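Local coordinates for protein putative enoyl-CoA hydratase/isomerase (Mycobacterium abscessus, PDB 3RSI) that probably acts as a hydro-lyase of lipid metabolism, as a member of the enoyl-CoA hydratase/isomerase (crotonase) family, at residues L11-E14 against V19-L22; T102-A107 against D202-N207; I126-E131 against L194-S199. One frame throughout, in Å; residues are numbered along the deposited sequence.

Interaction 1. Residues L11-E14 against V19-L22; sequences LLVE and VVIL
Val13 and Leu22 face each other as an antiparallel non-hydrogen-bonded pair, and their side chains run alongside each other in the same direction, with Val13 CG2 3.7 Å from Leu22 CD2. The other methyl of Val13 is put to use as well: CG1 stands anti to the backbone N (chi1 176°) and is thereby swung over to Val20, whose CG2 it meets at 4.0 Å as the two side chains pass at a slant. Leu11 comes in more loosely, its CD1 4.3 Å from Leu22 CB. This is the packed side of the pair, roofed by helix 35-50: Phe41 touches Leu11, Ala44 and Trp45 touch Leu22, and Ile48 touches Val20. The two segments belong to the beta hairpin of strands 11-16 and 19-24 near the start of the chain, and strand 56-61 adds itself in parallel along the other edge of 19-24. Between the hairpin strands, Glu14 and Ile21 exchange both backbone bonds, Glu14 N to Ile21 O at 3.0 Å and Ile21 N to Glu14 O at 2.8 Å, the latter nearly straight (170°). Flanking them, Leu22 CA makes a CA-H...O contact with Leu12 O at 3.3 Å. On the reverse of the sheet things are slacker. Glu14 is exposed; its extended chain runs alongside Ile21, and the carboxylate merely grazes the apolar tip, OE2 to CD1 at 3.8 Å. From that side Arg198 of the second subunit packs on Ile21 and makes a long, weak ion pair with Glu14 OE2.

Interaction 2. Residues T102-A107 against D202-N207; sequences TKPLIA and DRIVRN
Behind Ile204, the residue through which helix 193-205 packs on Pro104 and Ile106 at the parallel sheet of the crotonase fold, the flat groups are the guanidinium groups of Arg203 and Arg206. Each has one nitrogen of the other over a face, displaced toward the rim: Arg206 NH1 sits 3.5 Å above the Arg203 plane, and Arg203 NH2 is at the same height above the Arg206 plane. Arg203 NH1 also gives a weak, bent hydrogen bond (132°) to Asn207 OD1. The contact itself lies on the inner side, against strand 105-109. It is buried and wholly apolar. Ile204 spans Pro104, in the loop just before the strand, and Ile106 within it. The Pro104 and Ile204 side chains run antiparallel past each other, CG2 of Ile204 touching Pro104 CG at 3.8 Å, while the longer branch, with CG1 anti to the carbonyl carbon (chi1 -71°), carries CD1 to 4.0 Å from Pro104 CB. Leu105, between Pro104 and Ile106, turns its side chain away from the helix and packs on Ala57 of the second subunit. In that subunit a strand pairs in parallel with residues 105-107, so the sheet runs on across the interface. Val212 of helix 209-222 also touches the Pro104 ring. The remaining touch is between the two isoleucines, which reach toward each other tip to tip, Ile106 CD1 to Ile204 CD1 at 4.0 Å.

Interaction 3. Residues I126-E131 against L194-S199; sequences IRVSDE and LDKARS
Strand and helix come closest at Val128 and Ala197, whose CA atoms are 6.5 Å apart, with the Val128 side chain directed at the helix. Its two methyls share the work. CG1, set anti to the backbone N (chi1 -179°), lies 3.9 Å from Lys196 CB, and CG2 is 4.0 Å from Lys196 CG; the two side chains cross at about a right angle, so the valine fork rests across the root of the lysine. Beyond CG the lysine chain bends at chi2 (56°) and takes the ammonium away from the strand. CG2 of Val128 also comes near the helix backbone, 4.3 Å from Ala197 N. Here helix 193-205 covers the middle strand of the parallel sheet, and Leu200 and Val188 also touch Val128. The turn leading into the helix is tied to the end of the strand by Asp130 OD2, which takes the N-H of Gly191, and by Glu131 OE1, which takes that of Ala190. Across the two segments the touching is all van der Waals: Lys196 contributes its aliphatic stem to a buried valine, which implies that the charged end can stay clear of the apolar layer.

Interactions 2 and 3 are buried and belong to one helix-on-sheet interface: both use helix 193-205, on neighbouring strands 105-109 and 126-130. Ile204 CD1 packs on Ile126 CD1 at 3.5 Å and Ile106 CG2 on Ala197 CB at 3.7 Å, and interaction 3 is nested within the loop that interaction 2 closes. Interaction 1 lies on the opposite side of the chain's centre, about 40 Å away centre to centre from interaction 2 and only partly buried. Its chemistry is that of paired strands, with backbone bonds, whereas the helix-sheet contacts rely on apolar side chains. All three reach the second subunit, whose own 194-199 segment, part of its interaction 3, meets interaction 1 through Arg198's long, weak ion pair.

Interaction 1. Residues L11-E14 against V19-L22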
loop_
_atom_site.group_PDB
_atom_site.type_symbol
_atom_site.label_atom_id
_atom_site.label_comp_id
_atom_site.label_asym_id
_atom_site.label_seq_id
_atom_site.Cartn_x
_atom_site.Cartn_y
_atom_site.Cartn_z
ATOM N N LEU B 11 -23.329 21.740 -8.972
ATOM C CA LEU B 11 -21.873 21.809 -8.972
ATOM C C LEU B 11 -21.431 23.204 -9.395
ATOM O O LEU B 11 -21.617 23.600 -10.562
ATOM C CB LEU B 11 -21.289 20.743 -9.885
ATOM C CG LEU B 11 -19.777 20.544 -9.873
ATOM C CD1 LEU B 11 -19.349 19.829 -8.593
ATOM C CD2 LEU B 11 -19.326 19.743 -11.118
ATOM N N LEU B 12 -20.872 23.958 -8.448
ATOM C CA LEU B 12 -20.307 25.264 -8.748
ATOM C C LEU B 12 -18.938 25.115 -9.413
ATOM O O LEU B 12 -18.120 24.301 -8.999
ATOM C CB LEU B 12 -20.184 26.125 -7.499
ATOM C CG LEU B 12 -21.475 26.370 -6.718
ATOM C CD1 LEU B 12 -21.168 27.121 -5.420
ATOM C CD2 LEU B 12 -22.484 27.124 -7.571
ATOM N N VAL B 13 -18.716 25.890 -10.464
ATOM C CA VAL B 13 -17.464 25.856 -11.195
ATOM C C VAL B 13 -16.906 27.280 -11.219
ATOM O O VAL B 13 -17.539 28.200 -11.760
ATOM C CB VAL B 13 -17.646 25.304 -12.617
ATOM C CG1 VAL B 13 -16.310 25.370 -13.411
ATOM C CG2 VAL B 13 -18.192 23.877 -12.569
ATOM N N GLU B 14 -15.740 27.448 -10.599
ATOM C CA GLU B 14 -15.085 28.735 -10.475
ATOM C C GLU B 14 -13.658 28.652 -11.031
ATOM O O GLU B 14 -12.880 27.773 -10.656
ATOM C CB GLU B 14 -15.068 29.150 -8.996
ATOM C CG GLU B 14 -13.992 30.183 -8.614
ATOM C CD GLU B 14 -13.870 30.425 -7.121
ATOM O OE1 GLU B 14 -14.684 29.864 -6.345
ATOM O OE2 GLU B 14 -12.950 31.193 -6.731
ATOM N N VAL B 19 -6.200 27.585 -12.025
ATOM C CA VAL B 19 -6.906 26.652 -11.117
ATOM C C VAL B 19 -8.440 26.729 -11.312
ATOM O O VAL B 19 -9.002 27.807 -11.497
ATOM C CB VAL B 19 -6.534 26.973 -9.645
ATOM C CG1 VAL B 19 -7.183 25.982 -8.639
ATOM C CG2 VAL B 19 -5.019 26.986 -9.471
ATOM N N VAL B 20 -9.105 25.578 -11.307
ATOM C CA VAL B 20 -10.570 25.513 -11.277
ATOM C C VAL B 20 -10.943 24.902 -9.938
ATOM O O VAL B 20 -10.305 23.935 -9.507
ATOM C CB VAL B 20 -11.194 24.665 -12.450
ATOM C CG1 VAL B 20 -10.411 23.407 -12.693
ATOM C CG2 VAL B 20 -12.650 24.287 -12.153
ATOM N N ILE B 21 -11.955 25.482 -9.290
ATOM C CA ILE B 21 -12.507 24.977 -8.051
ATOM C C ILE B 21 -13.936 24.516 -8.304
ATOM O O ILE B 21 -14.777 25.289 -8.790
ATOM C CB ILE B 21 -12.531 26.057 -6.949
ATOM C CG1 ILE B 21 -11.124 26.611 -6.714
ATOM C CG2 ILE B 21 -13.095 25.478 -5.640
ATOM C CD1 ILE B 21 -11.153 27.966 -6.076
ATOM N N LEU B 22 -14.180 23.254 -7.968
ATOM C CA LEU B 22 -15.466 22.616 -8.109
ATOM C C LEU B 22 -16.065 22.481 -6.722
ATOM O O LEU B 22 -15.420 21.949 -5.807
ATOM C CB LEU B 22 -15.292 21.228 -8.722
ATOM C CG LEU B 22 -14.639 21.156 -10.105
ATOM C CD1 LEU B 22 -14.531 19.703 -10.547
ATOM C CD2 LEU B 22 -15.459 21.958 -11.095
#

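Interaction 2. Residues T102-A107 against D202-N207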
loop_
_atom_site.group_PDB
_atom_site.type_symbol
_atom_site.label_atom_id
_atom_site.label_comp_id
_atom_site.label_asym_id
_atom_site.label_seq_id
_atom_site.Cartn_x
_atom_site.Cartn_y
_atom_site.Cartn_z
ATOM N N THR B 102 -15.370 -17.102 2.346
ATOM C CA THR B 102 -16.434 -16.356 1.669
ATOM C C THR B 102 -17.075 -15.309 2.573
ATOM O O THR B 102 -17.806 -14.420 2.082
ATOM C CB THR B 102 -17.560 -17.290 1.129
ATOM O OG1 THR B 102 -18.198 -17.956 2.224
ATOM C CG2 THR B 102 -16.988 -18.305 0.123
ATOM N N LYS B 103 -16.837 -15.440 3.876
ATOM C CA LYS B 103 -17.418 -14.571 4.905
ATOM C C LYS B 103 -16.291 -13.778 5.560
ATOM O O LYS B 103 -15.124 -14.180 5.487
ATOM C CB LYS B 103 -18.156 -15.388 5.987
ATOM C CG LYS B 103 -19.038 -16.526 5.491
ATOM C CD LYS B 103 -20.314 -16.020 4.914
ATOM C CE LYS B 103 -21.226 -17.188 4.413
ATOM N NZ LYS B 103 -21.927 -17.979 5.439
ATOM N N PRO B 104 -16.622 -12.635 6.181
ATOM C CA PRO B 104 -15.561 -11.864 6.837
ATOM C C PRO B 104 -14.908 -12.615 7.994
ATOM O O PRO B 104 -15.594 -13.286 8.786
ATOM C CB PRO B 104 -16.290 -10.629 7.370
ATOM C CG PRO B 104 -17.516 -10.527 6.515
ATOM C CD PRO B 104 -17.916 -11.929 6.237
ATOM N N LEU B 105 -13.588 -12.474 8.080
ATOM C CA LEU B 105 -12.757 -13.124 9.112
ATOM C C LEU B 105 -12.012 -12.042 9.910
ATOM O O LEU B 105 -11.264 -11.232 9.351
ATOM C CB LEU B 105 -11.760 -14.075 8.444
ATOM C CG LEU B 105 -10.831 -14.897 9.326
ATOM C CD1 LEU B 105 -11.646 -15.642 10.359
ATOM C CD2 LEU B 105 -10.002 -15.844 8.444
ATOM N N ILE B 106 -12.282 -12.007 11.210
ATOM C CA ILE B 106 -11.741 -11.016 12.113
ATOM C C ILE B 106 -10.707 -11.657 13.013
ATOM O O ILE B 106 -11.030 -12.572 13.763
ATOM C CB ILE B 106 -12.849 -10.439 13.012
ATOM C CG1 ILE B 106 -13.981 -9.885 12.143
ATOM C CG2 ILE B 106 -12.290 -9.340 13.935
ATOM C CD1 ILE B 106 -15.226 -9.546 12.938
ATOM N N ALA B 107 -9.472 -11.176 12.949
ATOM C CA ALA B 107 -8.417 -11.672 13.805
ATOM C C ALA B 107 -8.444 -10.893 15.102
ATOM O O ALA B 107 -8.360 -9.667 15.088
ATOM C CB ALA B 107 -7.048 -11.538 13.123
ATOM N N ASP B 202 -20.423 -7.988 15.513
ATOM C CA ASP B 202 -21.816 -7.587 15.704
ATOM C C ASP B 202 -22.245 -6.565 14.649
ATOM O O ASP B 202 -23.371 -6.635 14.145
ATOM C CB ASP B 202 -22.049 -6.992 17.093
ATOM C CG ASP B 202 -22.031 -8.034 18.199
ATOM O OD1 ASP B 202 -22.312 -9.239 17.921
ATOM O OD2 ASP B 202 -21.752 -7.627 19.360
ATOM N N ARG B 203 -21.352 -5.632 14.318
ATOM C CA ARG B 203 -21.645 -4.635 13.313
ATOM C C ARG B 203 -21.794 -5.332 11.959
ATOM O O ARG B 203 -22.714 -5.034 11.209
ATOM C CB ARG B 203 -20.549 -3.549 13.283
ATOM C CG ARG B 203 -20.717 -2.502 12.192
ATOM C CD ARG B 203 -21.966 -1.657 12.382
ATOM N NE ARG B 203 -23.123 -2.148 11.630
ATOM C CZ ARG B 203 -24.265 -1.473 11.509
ATOM N NH1 ARG B 203 -25.258 -1.963 10.768
ATOM N NH2 ARG B 203 -24.420 -0.300 12.112
ATOM N N ILE B 204 -20.912 -6.286 11.671
ATOM C CA ILE B 204 -20.919 -6.986 10.380
ATOM C C ILE B 204 -22.174 -7.832 10.201
ATOM O O ILE B 204 -22.783 -7.820 9.121
ATOM C CB ILE B 204 -19.681 -7.869 10.208
ATOM C CG1 ILE B 204 -18.455 -6.988 10.011
ATOM C CG2 ILE B 204 -19.840 -8.800 8.985
ATOM C CD1 ILE B 204 -17.153 -7.761 9.979
ATOM N N VAL B 205 -22.594 -8.533 11.255
ATOM C CA VAL B 205 -23.790 -9.398 11.135
ATOM C C VAL B 205 -25.108 -8.623 10.961
ATOM O O VAL B 205 -26.108 -9.210 10.559
ATOM C CB VAL B 205 -23.895 -10.443 12.269
ATOM C CG1 VAL B 205 -22.566 -11.252 12.346
ATOM C CG2 VAL B 205 -24.262 -9.797 13.575
ATOM N N ARG B 206 -25.100 -7.318 11.230
ATOM C CA ARG B 206 -26.246 -6.455 10.943
ATOM C C ARG B 206 -26.298 -5.964 9.491
ATOM O O ARG B 206 -27.325 -5.413 9.051
ATOM C CB ARG B 206 -26.232 -5.236 11.873
ATOM C CG ARG B 206 -26.515 -5.595 13.323
ATOM C CD ARG B 206 -26.302 -4.387 14.223
ATOM N NE ARG B 206 -27.262 -3.319 13.932
ATOM C CZ ARG B 206 -27.111 -2.046 14.294
ATOM N NH1 ARG B 206 -26.030 -1.651 14.964
ATOM N NH2 ARG B 206 -28.040 -1.155 13.986
ATOM N N ASN B 207 -25.192 -6.134 8.765
ATOM C CA ASN B 207 -25.104 -5.712 7.364
ATOM C C ASN B 207 -25.686 -6.764 6.423
ATOM O O ASN B 207 -25.842 -7.930 6.803
ATOM C CB ASN B 207 -23.650 -5.391 7.010
ATOM C CG ASN B 207 -23.073 -4.288 7.889
ATOM O OD1 ASN B 207 -23.821 -3.516 8.527
ATOM N ND2 ASN B 207 -21.746 -4.201 7.929
#

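Interaction 3. Residues I126-E131 against L194-S199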
loop_
_atom_site.group_PDB
_atom_site.type_symbol
_atom_site.label_atom_id
_atom_site.label_comp_id
_atom_site.label_asym_id
_atom_site.label_seq_id
_atom_site.Cartn_x
_atom_site.Cartn_y
_atom_site.Cartn_z
ATOM N N ILE B 126 -10.096 -8.143 8.899
ATOM C CA ILE B 126 -10.154 -7.083 9.900
ATOM C C ILE B 126 -9.346 -7.584 11.089
ATOM O O ILE B 126 -9.456 -8.752 11.472
ATOM C CB ILE B 126 -11.624 -6.796 10.321
ATOM C CG1 ILE B 126 -12.447 -6.351 9.101
ATOM C CG2 ILE B 126 -11.692 -5.752 11.439
ATOM C CD1 ILE B 126 -13.979 -6.433 9.303
ATOM N N ARG B 127 -8.509 -6.725 11.652
ATOM C CA ARG B 127 -7.460 -7.209 12.554
ATOM C C ARG B 127 -7.336 -6.320 13.766
ATOM O O ARG B 127 -7.075 -5.124 13.636
ATOM C CB ARG B 127 -6.124 -7.263 11.810
ATOM C CG ARG B 127 -6.131 -8.210 10.620
ATOM C CD ARG B 127 -4.966 -8.001 9.668
ATOM N NE ARG B 127 -5.209 -8.652 8.367
ATOM C CZ ARG B 127 -4.492 -8.461 7.264
ATOM N NH1 ARG B 127 -3.451 -7.645 7.278
ATOM N NH2 ARG B 127 -4.826 -9.077 6.136
ATOM N N VAL B 128 -7.515 -6.924 14.936
ATOM C CA VAL B 128 -7.410 -6.235 16.209
ATOM C C VAL B 128 -6.204 -6.797 16.966
ATOM O O VAL B 128 -6.111 -8.017 17.196
ATOM C CB VAL B 128 -8.662 -6.462 17.085
ATOM C CG1 VAL B 128 -8.524 -5.682 18.415
ATOM C CG2 VAL B 128 -9.928 -6.054 16.324
ATOM N N SER B 129 -5.291 -5.916 17.364
ATOM C CA SER B 129 -4.101 -6.351 18.100
ATOM C C SER B 129 -4.134 -5.963 19.570
ATOM O O SER B 129 -4.280 -4.785 19.932
ATOM C CB SER B 129 -2.836 -5.766 17.476
ATOM O OG SER B 129 -1.685 -6.214 18.160
ATOM N N ASP B 130 -3.946 -6.966 20.415
ATOM C CA ASP B 130 -3.581 -6.726 21.799
ATOM C C ASP B 130 -2.336 -5.831 21.826
ATOM O O ASP B 130 -1.412 -6.000 21.034
ATOM C CB ASP B 130 -3.273 -8.057 22.495
ATOM C CG ASP B 130 -3.138 -7.921 23.988
ATOM O OD1 ASP B 130 -2.098 -7.419 24.451
ATOM O OD2 ASP B 130 -4.065 -8.349 24.700
ATOM N N GLU B 131 -2.357 -4.868 22.736
ATOM C CA GLU B 131 -1.216 -4.050 23.129
ATOM C C GLU B 131 0.140 -4.777 23.131
ATOM O O GLU B 131 1.172 -4.217 22.753
ATOM C CB GLU B 131 -1.475 -3.629 24.588
ATOM C CG GLU B 131 -1.066 -2.296 24.942
ATOM C CD GLU B 131 -1.264 -2.035 26.425
ATOM O OE1 GLU B 131 -2.186 -2.613 27.080
ATOM O OE2 GLU B 131 -0.474 -1.231 26.930
ATOM N N LEU B 194 -10.369 -9.832 21.867
ATOM C CA LEU B 194 -11.575 -10.606 21.557
ATOM C C LEU B 194 -12.858 -9.794 21.814
ATOM O O LEU B 194 -13.813 -9.894 21.042
ATOM C CB LEU B 194 -11.608 -11.935 22.308
ATOM C CG LEU B 194 -12.745 -12.890 21.935
ATOM C CD1 LEU B 194 -12.754 -13.160 20.393
ATOM C CD2 LEU B 194 -12.669 -14.202 22.749
ATOM N N ASP B 195 -12.869 -8.974 22.865
ATOM C CA ASP B 195 -13.981 -8.047 23.087
ATOM C C ASP B 195 -14.198 -7.128 21.870
ATOM O O ASP B 195 -15.297 -7.011 21.359
ATOM C CB ASP B 195 -13.751 -7.174 24.319
ATOM C CG ASP B 195 -13.736 -7.974 25.614
ATOM O OD1 ASP B 195 -14.426 -9.001 25.698
ATOM O OD2 ASP B 195 -13.022 -7.568 26.542
ATOM N N LYS B 196 -13.140 -6.469 21.428
ATOM C CA LYS B 196 -13.233 -5.562 20.305
ATOM C C LYS B 196 -13.631 -6.319 19.042
ATOM O O LYS B 196 -14.445 -5.825 18.247
ATOM C CB LYS B 196 -11.905 -4.847 20.089
ATOM C CG LYS B 196 -11.927 -3.809 18.971
ATOM C CD LYS B 196 -12.996 -2.737 19.138
ATOM C CE LYS B 196 -12.849 -1.677 18.051
ATOM N NZ LYS B 196 -13.972 -0.731 17.984
ATOM N N ALA B 197 -13.055 -7.504 18.848
ATOM C CA ALA B 197 -13.396 -8.336 17.676
ATOM C C ALA B 197 -14.887 -8.672 17.652
ATOM O O ALA B 197 -15.520 -8.643 16.592
ATOM C CB ALA B 197 -12.576 -9.611 17.651
ATOM N N ARG B 198 -15.440 -8.999 18.818
ATOM C CA ARG B 198 -16.871 -9.310 18.928
ATOM C C ARG B 198 -17.735 -8.117 18.572
ATOM O O ARG B 198 -18.773 -8.255 17.904
ATOM C CB ARG B 198 -17.229 -9.789 20.330
ATOM C CG ARG B 198 -16.890 -11.227 20.630
ATOM C CD ARG B 198 -17.189 -11.488 22.099
ATOM N NE ARG B 198 -16.619 -12.735 22.586
ATOM C CZ ARG B 198 -17.163 -13.943 22.433
ATOM N NH1 ARG B 198 -18.309 -14.103 21.768
ATOM N NH2 ARG B 198 -16.547 -15.005 22.948
ATOM N N SER B 199 -17.304 -6.939 18.998
ATOM C CA SER B 199 -18.046 -5.718 18.695
ATOM C C SER B 199 -18.051 -5.444 17.186
ATOM O O SER B 199 -19.081 -5.085 16.626
ATOM C CB SER B 199 -17.478 -4.531 19.478
ATOM O OG SER B 199 -17.983 -3.313 18.949
#